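PDB 2PLC: phosphatidylinositol-specific phospholipase C from Listeria monocytogenes, which belongs to the bacterial phosphatidylinositol-specific phospholipases C, proteins related to the TIM-barrel fold. Local coordinates for residues A[18-23]-A[250-255]; A[22-27]-A[59-64]; A[212-217]-A[254-259]. All blocks are in the same frame, centred on the assembly; numbering follows the deposited sequence.

Interaction 1. Residues A[18-23]-A[250-255]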
loop_
_atom_site.group_PDB
_atom_site.type_symbol
_atom_site.label_atom_id
_atom_site.label_comp_id
_atom_site.label_asym_id
_atom_site.label_seq_id
_atom_site.Cartn_x
_atom_site.Cartn_y
_atom_site.Cartn_z
ATOM N N ALA A 18 8.035 8.782 -9.272
ATOM C CA ALA A 18 8.858 9.901 -8.835
ATOM C C ALA A 18 8.437 10.437 -7.465
ATOM O O ALA A 18 8.919 11.486 -7.031
ATOM C CB ALA A 18 8.789 11.013 -9.863
ATOM N N LEU A 19 7.572 9.703 -6.768
ATOM C CA LEU A 19 7.076 10.145 -5.463
ATOM C C LEU A 19 7.539 9.340 -4.256
ATOM O O LEU A 19 8.016 8.210 -4.380
ATOM C CB LEU A 19 5.544 10.142 -5.458
ATOM C CG LEU A 19 4.765 10.996 -6.454
ATOM C CD1 LEU A 19 3.284 10.679 -6.337
ATOM C CD2 LEU A 19 5.020 12.458 -6.189
ATOM N N SER A 20 7.385 9.954 -3.086
ATOM C CA SER A 20 7.681 9.337 -1.799
ATOM C C SER A 20 6.279 9.157 -1.208
ATOM O O SER A 20 5.597 10.129 -0.877
ATOM C CB SER A 20 8.517 10.268 -0.926
ATOM O OG SER A 20 9.776 10.498 -1.525
ATOM N N ILE A 21 5.834 7.910 -1.120
ATOM C CA ILE A 21 4.488 7.628 -0.634
ATOM C C ILE A 21 4.434 6.819 0.655
ATOM O O ILE A 21 5.116 5.804 0.776
ATOM C CB ILE A 21 3.704 6.857 -1.720
ATOM C CG1 ILE A 21 3.749 7.635 -3.041
ATOM C CG2 ILE A 21 2.269 6.610 -1.275
ATOM C CD1 ILE A 21 3.272 6.847 -4.237
ATOM N N PRO A 22 3.640 7.279 1.643
ATOM C CA PRO A 22 3.479 6.595 2.935
ATOM C C PRO A 22 2.440 5.491 2.736
ATOM O O PRO A 22 1.402 5.723 2.107
ATOM C CB PRO A 22 2.892 7.683 3.847
ATOM C CG PRO A 22 3.031 8.975 3.068
ATOM C CD PRO A 22 2.902 8.551 1.642
ATOM N N GLY A 23 2.710 4.304 3.265
ATOM C CA GLY A 23 1.768 3.205 3.131
ATOM C C GLY A 23 1.703 2.403 4.411
ATOM O O GLY A 23 2.533 2.588 5.296
ATOM N N ARG A 250 14.615 13.392 -3.584
ATOM C CA ARG A 250 13.197 13.023 -3.595
ATOM C C ARG A 250 12.922 11.683 -4.283
ATOM O O ARG A 250 13.835 11.025 -4.787
ATOM C CB ARG A 250 12.373 14.096 -4.314
ATOM C CG ARG A 250 12.286 15.444 -3.631
ATOM C CD ARG A 250 13.470 16.323 -3.949
ATOM N NE ARG A 250 13.084 17.730 -4.011
ATOM C CZ ARG A 250 13.255 18.610 -3.028
ATOM N NH1 ARG A 250 13.813 18.242 -1.881
ATOM N NH2 ARG A 250 12.864 19.865 -3.193
ATOM N N GLY A 251 11.642 11.304 -4.310
ATOM C CA GLY A 251 11.213 10.071 -4.959
ATOM C C GLY A 251 11.734 8.779 -4.366
ATOM O O GLY A 251 12.233 7.918 -5.085
ATOM N N LEU A 252 11.534 8.616 -3.063
ATOM C CA LEU A 252 12.003 7.442 -2.340
ATOM C C LEU A 252 11.119 6.207 -2.492
ATOM O O LEU A 252 11.430 5.148 -1.953
ATOM C CB LEU A 252 12.164 7.789 -0.862
ATOM C CG LEU A 252 12.991 9.040 -0.550
ATOM C CD1 LEU A 252 13.046 9.250 0.950
ATOM C CD2 LEU A 252 14.391 8.920 -1.132
ATOM N N GLY A 253 10.025 6.336 -3.232
ATOM C CA GLY A 253 9.131 5.207 -3.424
ATOM C C GLY A 253 8.112 5.079 -2.308
ATOM O O GLY A 253 7.877 6.020 -1.552
ATOM N N ILE A 254 7.526 3.893 -2.196
ATOM C CA ILE A 254 6.509 3.609 -1.188
ATOM C C ILE A 254 7.100 2.998 0.081
ATOM O O ILE A 254 7.656 1.897 0.056
ATOM C CB ILE A 254 5.435 2.666 -1.756
ATOM C CG1 ILE A 254 4.913 3.227 -3.081
ATOM C CG2 ILE A 254 4.287 2.524 -0.762
ATOM C CD1 ILE A 254 4.091 2.262 -3.874
ATOM N N LEU A 255 6.991 3.738 1.178
ATOM C CA LEU A 255 7.493 3.310 2.483
ATOM C C LEU A 255 6.311 2.721 3.249
ATOM O O LEU A 255 5.433 3.447 3.726
ATOM C CB LEU A 255 8.125 4.499 3.219
ATOM C CG LEU A 255 9.305 5.141 2.459
ATOM C CD1 LEU A 255 9.864 6.338 3.208
ATOM C CD2 LEU A 255 10.402 4.106 2.228
HETATM O O HOH W 1 9.360 13.258 -4.752
#
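Gly251 brings its CA to within 3.4 Å of Ala18 O, where the loop 250-252 turns in towards Leu19 and Ser20. Its positive phi of 64° suits a glycine, and a water that donates to Ala18 O also accepts a weak bond from Gly251 N. Leu252 N then points almost straight at the side-chain oxygen of Ser20, with N to OG 3.0 Å and 169° at the hydrogen; OG lies opposite the carbonyl carbon, beside its own backbone N (chi1 -64°), which sets it there, and also bonds to Asn271 OD1. From Gly253 onward the two chains run as neighbouring parallel strands of the TIM barrel, joining the first strand, 20-24, to the last, 253-257. Gly253 is bonded through both its backbone N and its O, the N donating to Leu19 O and the O accepting from Ile21 N at 2.8 Å. Ile254 stands beside Ile21, both pointing the same way, and CG1 of Ile254 meets CB and CD1 of Ile21, each at 4.1 Å. Leu255, on the other face with Ser20 and Pro22, packs towards helices 262-269 and 226-246. Its N binds Ile21 O at 2.8 Å, while its O accepts from Gly23 N at 2.9 Å.

Interaction 2. Residues A[22-27]-A[59-64]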
loop_
_atom_site.group_PDB
_atom_site.type_symbol
_atom_site.label_atom_id
_atom_site.label_comp_id
_atom_site.label_asym_id
_atom_site.label_seq_id
_atom_site.Cartn_x
_atom_site.Cartn_y
_atom_site.Cartn_z
ATOM N N PRO A 22 3.640 7.279 1.643
ATOM C CA PRO A 22 3.479 6.595 2.935
ATOM C C PRO A 22 2.440 5.491 2.736
ATOM O O PRO A 22 1.402 5.723 2.107
ATOM C CB PRO A 22 2.892 7.683 3.847
ATOM C CG PRO A 22 3.031 8.975 3.068
ATOM C CD PRO A 22 2.902 8.551 1.642
ATOM N N GLY A 23 2.710 4.304 3.265
ATOM C CA GLY A 23 1.768 3.205 3.131
ATOM C C GLY A 23 1.703 2.403 4.411
ATOM O O GLY A 23 2.533 2.588 5.296
ATOM N N THR A 24 0.715 1.522 4.521
ATOM C CA THR A 24 0.569 0.688 5.707
ATOM C C THR A 24 0.605 -0.797 5.341
ATOM O O THR A 24 0.098 -1.209 4.290
ATOM C CB THR A 24 -0.753 0.968 6.434
ATOM O OG1 THR A 24 -1.824 0.958 5.483
ATOM C CG2 THR A 24 -0.712 2.302 7.149
ATOM N N HIS A 25 1.245 -1.586 6.199
ATOM C CA HIS A 25 1.341 -3.026 6.005
ATOM C C HIS A 25 0.157 -3.641 6.743
ATOM O O HIS A 25 -0.135 -3.249 7.875
ATOM C CB HIS A 25 2.663 -3.550 6.578
ATOM C CG HIS A 25 2.708 -5.035 6.749
ATOM N ND1 HIS A 25 2.825 -5.637 7.983
ATOM C CD2 HIS A 25 2.653 -6.040 5.844
ATOM C CE1 HIS A 25 2.842 -6.948 7.832
ATOM N NE2 HIS A 25 2.740 -7.219 6.543
ATOM N N ASP A 26 -0.540 -4.567 6.085
ATOM C CA ASP A 26 -1.707 -5.237 6.662
ATOM C C ASP A 26 -2.665 -4.197 7.253
ATOM O O ASP A 26 -3.036 -4.234 8.430
ATOM C CB ASP A 26 -1.266 -6.240 7.725
ATOM C CG ASP A 26 -2.196 -7.425 7.832
ATOM O OD1 ASP A 26 -3.308 -7.415 7.251
ATOM O OD2 ASP A 26 -1.789 -8.382 8.505
ATOM N N THR A 27 -3.037 -3.267 6.387
ATOM C CA THR A 27 -3.916 -2.152 6.677
ATOM C C THR A 27 -5.088 -2.386 7.634
ATOM O O THR A 27 -5.318 -1.578 8.535
ATOM C CB THR A 27 -4.469 -1.598 5.355
ATOM O OG1 THR A 27 -3.373 -1.289 4.476
ATOM C CG2 THR A 27 -5.317 -0.345 5.602
ATOM N N ARG A 59 -1.417 6.566 1.395
ATOM C CA ARG A 59 -1.931 6.443 0.033
ATOM C C ARG A 59 -1.694 5.069 -0.559
ATOM O O ARG A 59 -1.974 4.825 -1.731
ATOM C CB ARG A 59 -1.341 7.519 -0.880
ATOM C CG ARG A 59 -1.833 8.925 -0.584
ATOM C CD ARG A 59 -3.330 9.076 -0.797
ATOM N NE ARG A 59 -3.774 10.409 -0.408
ATOM C CZ ARG A 59 -4.189 10.740 0.811
ATOM N NH1 ARG A 59 -4.231 9.827 1.773
ATOM N NH2 ARG A 59 -4.531 11.998 1.080
ATOM N N TYR A 60 -1.129 4.184 0.246
ATOM C CA TYR A 60 -0.891 2.819 -0.181
ATOM C C TYR A 60 -1.497 1.938 0.891
ATOM O O TYR A 60 -1.202 2.112 2.077
ATOM C CB TYR A 60 0.607 2.524 -0.297
ATOM C CG TYR A 60 0.913 1.047 -0.428
ATOM C CD1 TYR A 60 0.910 0.422 -1.668
ATOM C CD2 TYR A 60 1.158 0.265 0.701
ATOM C CE1 TYR A 60 1.139 -0.945 -1.789
ATOM C CE2 TYR A 60 1.387 -1.100 0.596
ATOM C CZ TYR A 60 1.376 -1.695 -0.654
ATOM O OH TYR A 60 1.601 -3.045 -0.762
ATOM N N ILE A 61 -2.369 1.022 0.487
ATOM C CA ILE A 61 -2.986 0.114 1.448
ATOM C C ILE A 61 -2.757 -1.329 1.043
ATOM O O ILE A 61 -2.570 -1.638 -0.131
ATOM C CB ILE A 61 -4.484 0.413 1.672
ATOM C CG1 ILE A 61 -5.262 0.317 0.363
ATOM C CG2 ILE A 61 -4.646 1.796 2.278
ATOM C CD1 ILE A 61 -6.743 0.615 0.519
ATOM N N ASP A 62 -2.740 -2.201 2.039
ATOM C CA ASP A 62 -2.479 -3.617 1.850
ATOM C C ASP A 62 -3.690 -4.384 2.392
ATOM O O ASP A 62 -3.852 -4.538 3.603
ATOM C CB ASP A 62 -1.201 -3.933 2.627
ATOM C CG ASP A 62 -0.823 -5.386 2.600
ATOM O OD1 ASP A 62 -1.480 -6.192 1.904
ATOM O OD2 ASP A 62 0.161 -5.718 3.297
ATOM N N ILE A 63 -4.536 -4.854 1.481
ATOM C CA ILE A 63 -5.762 -5.566 1.831
ATOM C C ILE A 63 -5.689 -7.062 1.542
ATOM O O ILE A 63 -5.417 -7.474 0.416
ATOM C CB ILE A 63 -6.964 -4.958 1.072
ATOM C CG1 ILE A 63 -7.000 -3.435 1.266
ATOM C CG2 ILE A 63 -8.277 -5.587 1.541
ATOM C CD1 ILE A 63 -7.204 -2.989 2.693
ATOM N N ARG A 64 -5.945 -7.872 2.566
ATOM C CA ARG A 64 -5.904 -9.328 2.429
ATOM C C ARG A 64 -7.326 -9.866 2.580
ATOM O O ARG A 64 -7.992 -9.587 3.582
ATOM C CB ARG A 64 -5.024 -9.937 3.520
ATOM C CG ARG A 64 -3.798 -9.120 3.906
ATOM C CD ARG A 64 -2.693 -9.220 2.884
ATOM N NE ARG A 64 -1.479 -8.531 3.327
ATOM C CZ ARG A 64 -0.483 -9.110 3.993
ATOM N NH1 ARG A 64 -0.550 -10.396 4.309
ATOM N NH2 ARG A 64 0.599 -8.413 4.315
HETATM O O HOH W 2 3.047 -9.942 5.757
HETATM O O HOH W 3 -5.302 -5.897 5.759
#
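The His25 ring lies alongside the carboxylate of Asp62, the two planes turned 48° apart, with CD2 of His25 3.6 Å from OD2 of Asp62. CG of His25 sits anti to the backbone N (chi1 165°), which swings the ring back towards strand 60-65. Its NE2 comes close to Arg64, and a water lying in the plane of both the ring and the guanidinium links NE2 with NH2 of Arg64; ND1, the other ring nitrogen, bonds to OD1 of Asp258. Arg64 holds Asp62 side-on through two nitrogens, its NE meeting OD1 at 2.7 Å and its NH2 meeting OD2 at 2.9 Å. OD2 takes a second donor, Asp26 N at 3.1 Å, from well above the carboxylate plane, so the carboxylate is fixed both within its own strand and from the loop opposite. OD1 of Asp26 lies over a face of the guanidinium, an opposite charge close by, but no N-H points at it. Thr27 adds a second link to Asp62: its OG1 accepts Asp62 N in a nearly straight bond (2.7 Å, 174°) and donates to OG1 of Thr24, while its CG2 rests on CG2 of Ile61 at 4.0 Å. Farther back along both segments, Pro22 O accepts from Arg59 N at 3.0 Å, and CA of Gly23 sits at the edge of the Tyr60 ring. A few backbone bonds thus join strands 20-24 and 60-65, Thr24 N to Tyr60 O among them, and side chains take over in the loop at the C-terminal end of strand 20-24, where TIM barrels generally carry their active sites.

Interaction 3. Residues A[212-217]-A[254-259]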
loop_
_atom_site.group_PDB
_atom_site.type_symbol
_atom_site.label_atom_id
_atom_site.label_comp_id
_atom_site.label_asym_id
_atom_site.label_seq_id
_atom_site.Cartn_x
_atom_site.Cartn_y
_atom_site.Cartn_z
ATOM N N LEU A 212 8.305 1.053 -9.697
ATOM C CA LEU A 212 7.656 1.266 -8.409
ATOM C C LEU A 212 8.405 0.477 -7.346
ATOM O O LEU A 212 8.638 -0.719 -7.510
ATOM C CB LEU A 212 6.199 0.803 -8.440
ATOM C CG LEU A 212 5.134 1.814 -8.858
ATOM C CD1 LEU A 212 3.778 1.143 -8.837
ATOM C CD2 LEU A 212 5.149 3.006 -7.914
ATOM N N PHE A 213 8.816 1.164 -6.284
ATOM C CA PHE A 213 9.533 0.527 -5.186
ATOM C C PHE A 213 8.637 0.373 -3.959
ATOM O O PHE A 213 8.127 1.364 -3.427
ATOM C CB PHE A 213 10.772 1.338 -4.808
ATOM C CG PHE A 213 11.926 1.173 -5.760
ATOM C CD1 PHE A 213 11.906 1.775 -7.013
ATOM C CD2 PHE A 213 13.042 0.428 -5.394
ATOM C CE1 PHE A 213 12.982 1.636 -7.889
ATOM C CE2 PHE A 213 14.122 0.284 -6.260
ATOM C CZ PHE A 213 14.091 0.889 -7.509
ATOM N N LEU A 214 8.400 -0.875 -3.559
ATOM C CA LEU A 214 7.593 -1.178 -2.381
ATOM C C LEU A 214 8.602 -1.522 -1.287
ATOM O O LEU A 214 9.130 -2.627 -1.235
ATOM C CB LEU A 214 6.652 -2.360 -2.651
ATOM C CG LEU A 214 5.427 -2.209 -3.569
ATOM C CD1 LEU A 214 4.457 -1.230 -2.972
ATOM C CD2 LEU A 214 5.812 -1.772 -4.969
ATOM N N ASN A 215 8.885 -0.546 -0.435
ATOM C CA ASN A 215 9.861 -0.690 0.639
ATOM C C ASN A 215 9.212 -0.980 2.005
ATOM O O ASN A 215 8.752 -0.068 2.687
ATOM C CB ASN A 215 10.677 0.609 0.698
ATOM C CG ASN A 215 12.022 0.445 1.373
ATOM O OD1 ASN A 215 12.349 -0.612 1.919
ATOM N ND2 ASN A 215 12.821 1.502 1.331
ATOM N N HIS A 216 9.189 -2.250 2.405
ATOM C CA HIS A 216 8.603 -2.640 3.687
ATOM C C HIS A 216 9.461 -2.354 4.910
ATOM O O HIS A 216 10.562 -2.888 5.052
ATOM C CB HIS A 216 8.241 -4.126 3.687
ATOM C CG HIS A 216 7.055 -4.454 2.838
ATOM N ND1 HIS A 216 7.159 -4.749 1.497
ATOM C CD2 HIS A 216 5.733 -4.504 3.133
ATOM C CE1 HIS A 216 5.953 -4.965 1.002
ATOM N NE2 HIS A 216 5.070 -4.822 1.974
ATOM N N ILE A 217 8.948 -1.508 5.793
ATOM C CA ILE A 217 9.628 -1.183 7.039
ATOM C C ILE A 217 9.230 -2.282 8.054
ATOM O O ILE A 217 9.970 -2.584 8.992
ATOM C CB ILE A 217 9.152 0.188 7.593
ATOM C CG1 ILE A 217 9.201 1.264 6.505
ATOM C CG2 ILE A 217 9.967 0.587 8.807
ATOM C CD1 ILE A 217 10.566 1.599 6.023
ATOM N N ILE A 254 7.526 3.893 -2.196
ATOM C CA ILE A 254 6.509 3.609 -1.188
ATOM C C ILE A 254 7.100 2.998 0.081
ATOM O O ILE A 254 7.656 1.897 0.056
ATOM C CB ILE A 254 5.435 2.666 -1.756
ATOM C CG1 ILE A 254 4.913 3.227 -3.081
ATOM C CG2 ILE A 254 4.287 2.524 -0.762
ATOM C CD1 ILE A 254 4.091 2.262 -3.874
ATOM N N LEU A 255 6.991 3.738 1.178
ATOM C CA LEU A 255 7.493 3.310 2.483
ATOM C C LEU A 255 6.311 2.721 3.249
ATOM O O LEU A 255 5.433 3.447 3.726
ATOM C CB LEU A 255 8.125 4.499 3.219
ATOM C CG LEU A 255 9.305 5.141 2.459
ATOM C CD1 LEU A 255 9.864 6.338 3.208
ATOM C CD2 LEU A 255 10.402 4.106 2.228
ATOM N N ILE A 256 6.302 1.393 3.336
ATOM C CA ILE A 256 5.233 0.618 3.958
ATOM C C ILE A 256 5.511 0.280 5.426
ATOM O O ILE A 256 6.405 -0.512 5.734
ATOM C CB ILE A 256 4.992 -0.656 3.115
ATOM C CG1 ILE A 256 4.963 -0.275 1.623
ATOM C CG2 ILE A 256 3.680 -1.296 3.485
ATOM C CD1 ILE A 256 4.946 -1.438 0.693
ATOM N N MET A 257 4.675 0.814 6.317
ATOM C CA MET A 257 4.868 0.651 7.753
ATOM C C MET A 257 3.762 0.023 8.602
ATOM O O MET A 257 2.595 -0.075 8.198
ATOM C CB MET A 257 5.154 2.031 8.363
ATOM C CG MET A 257 6.196 2.855 7.638
ATOM S SD MET A 257 6.124 4.587 8.075
ATOM C CE MET A 257 4.836 5.160 6.950
ATOM N N ASP A 258 4.175 -0.389 9.799
ATOM C CA ASP A 258 3.300 -0.923 10.834
ATOM C C ASP A 258 3.299 0.226 11.837
ATOM O O ASP A 258 4.323 0.893 12.006
ATOM C CB ASP A 258 3.919 -2.129 11.539
ATOM C CG ASP A 258 3.786 -3.408 10.755
ATOM O OD1 ASP A 258 2.876 -3.516 9.905
ATOM O OD2 ASP A 258 4.593 -4.324 11.017
ATOM N N PHE A 259 2.149 0.483 12.456
ATOM C CA PHE A 259 2.001 1.536 13.462
ATOM C C PHE A 259 2.643 2.891 13.124
ATOM O O PHE A 259 3.413 3.434 13.916
ATOM C CB PHE A 259 2.543 1.046 14.813
ATOM C CG PHE A 259 1.855 -0.177 15.341
ATOM C CD1 PHE A 259 0.615 -0.080 15.954
ATOM C CD2 PHE A 259 2.465 -1.422 15.259
ATOM C CE1 PHE A 259 -0.007 -1.207 16.484
ATOM C CE2 PHE A 259 1.856 -2.549 15.782
ATOM C CZ PHE A 259 0.616 -2.446 16.399
#
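Strands 212-216 and 254-257 run parallel with their axes 4.7 Å apart at the closest approach and 29° between their directions, and four backbone bonds join them in sequence, from Ile254 N to Phe213 O through to Ile217 N on Ile256 O. They are the two strands of a beta-alpha-beta unit of the TIM barrel, whose connecting helix, 226-246, packs against Ile217. On the face that carries Leu214, His216, Ile254 and Ile256, the side chains point into the barrel. CD1 of Leu214 lies in contact with two isoleucines at once, 3.6 Å from CD1 of Ile254 and 3.7 Å from CD1 of Ile256. Tyr60, from strand 60-65, reaches in to touch all three of these residues. The end of Leu212 adds its CD2 to CD1 of Ile254 at 4.2 Å. On the opposite face Asn215 lies side by side with Leu255, and CD2 of Leu255 rests 3.7 Å from ND2 of Asn215. That amide nitrogen is satisfied by the carbonyl of Ile198 in helix 191-207, so Leu255 packs apolar carbon against an amide already held from outside the sheet. At the C-terminal end of the pair, Ile217 and Met257 also point the same way and meet CG1 to CG at 3.6 Å. His216 is placed with CG anti to its carbonyl carbon (chi1 -72°), which lays the ring along Ile256, while ND1 is bonded to Gln183 O on the next strand. One face of this imidazole takes a CH-pi contact: CD1 of Ile256 lies 3.8 Å from the ring centroid, 18° off the normal and shifted towards the NE2-CE1 bond.

In the fold
Along the chain, interaction 2 lies within the span enclosed by interaction 1 and is complete before interaction 3 begins. Interactions 1 and 3 share strand 253-257, which has 20-24 on one side and 212-216 on the other; their centres are about 9 Å apart. Interaction 2 continues from strand 20-24 to 60-65, its centre about 13 Å from that of interaction 1 and about 8 Å from that of interaction 3. Together they connect four strands around the barrel wall, in the order 60-65, 20-24, 253-257, 212-216, so that the first and last strands of the chain lie side by side. Probable backbone bonds from Met257 to Gly23 and His25 carry the pairing past interaction 1.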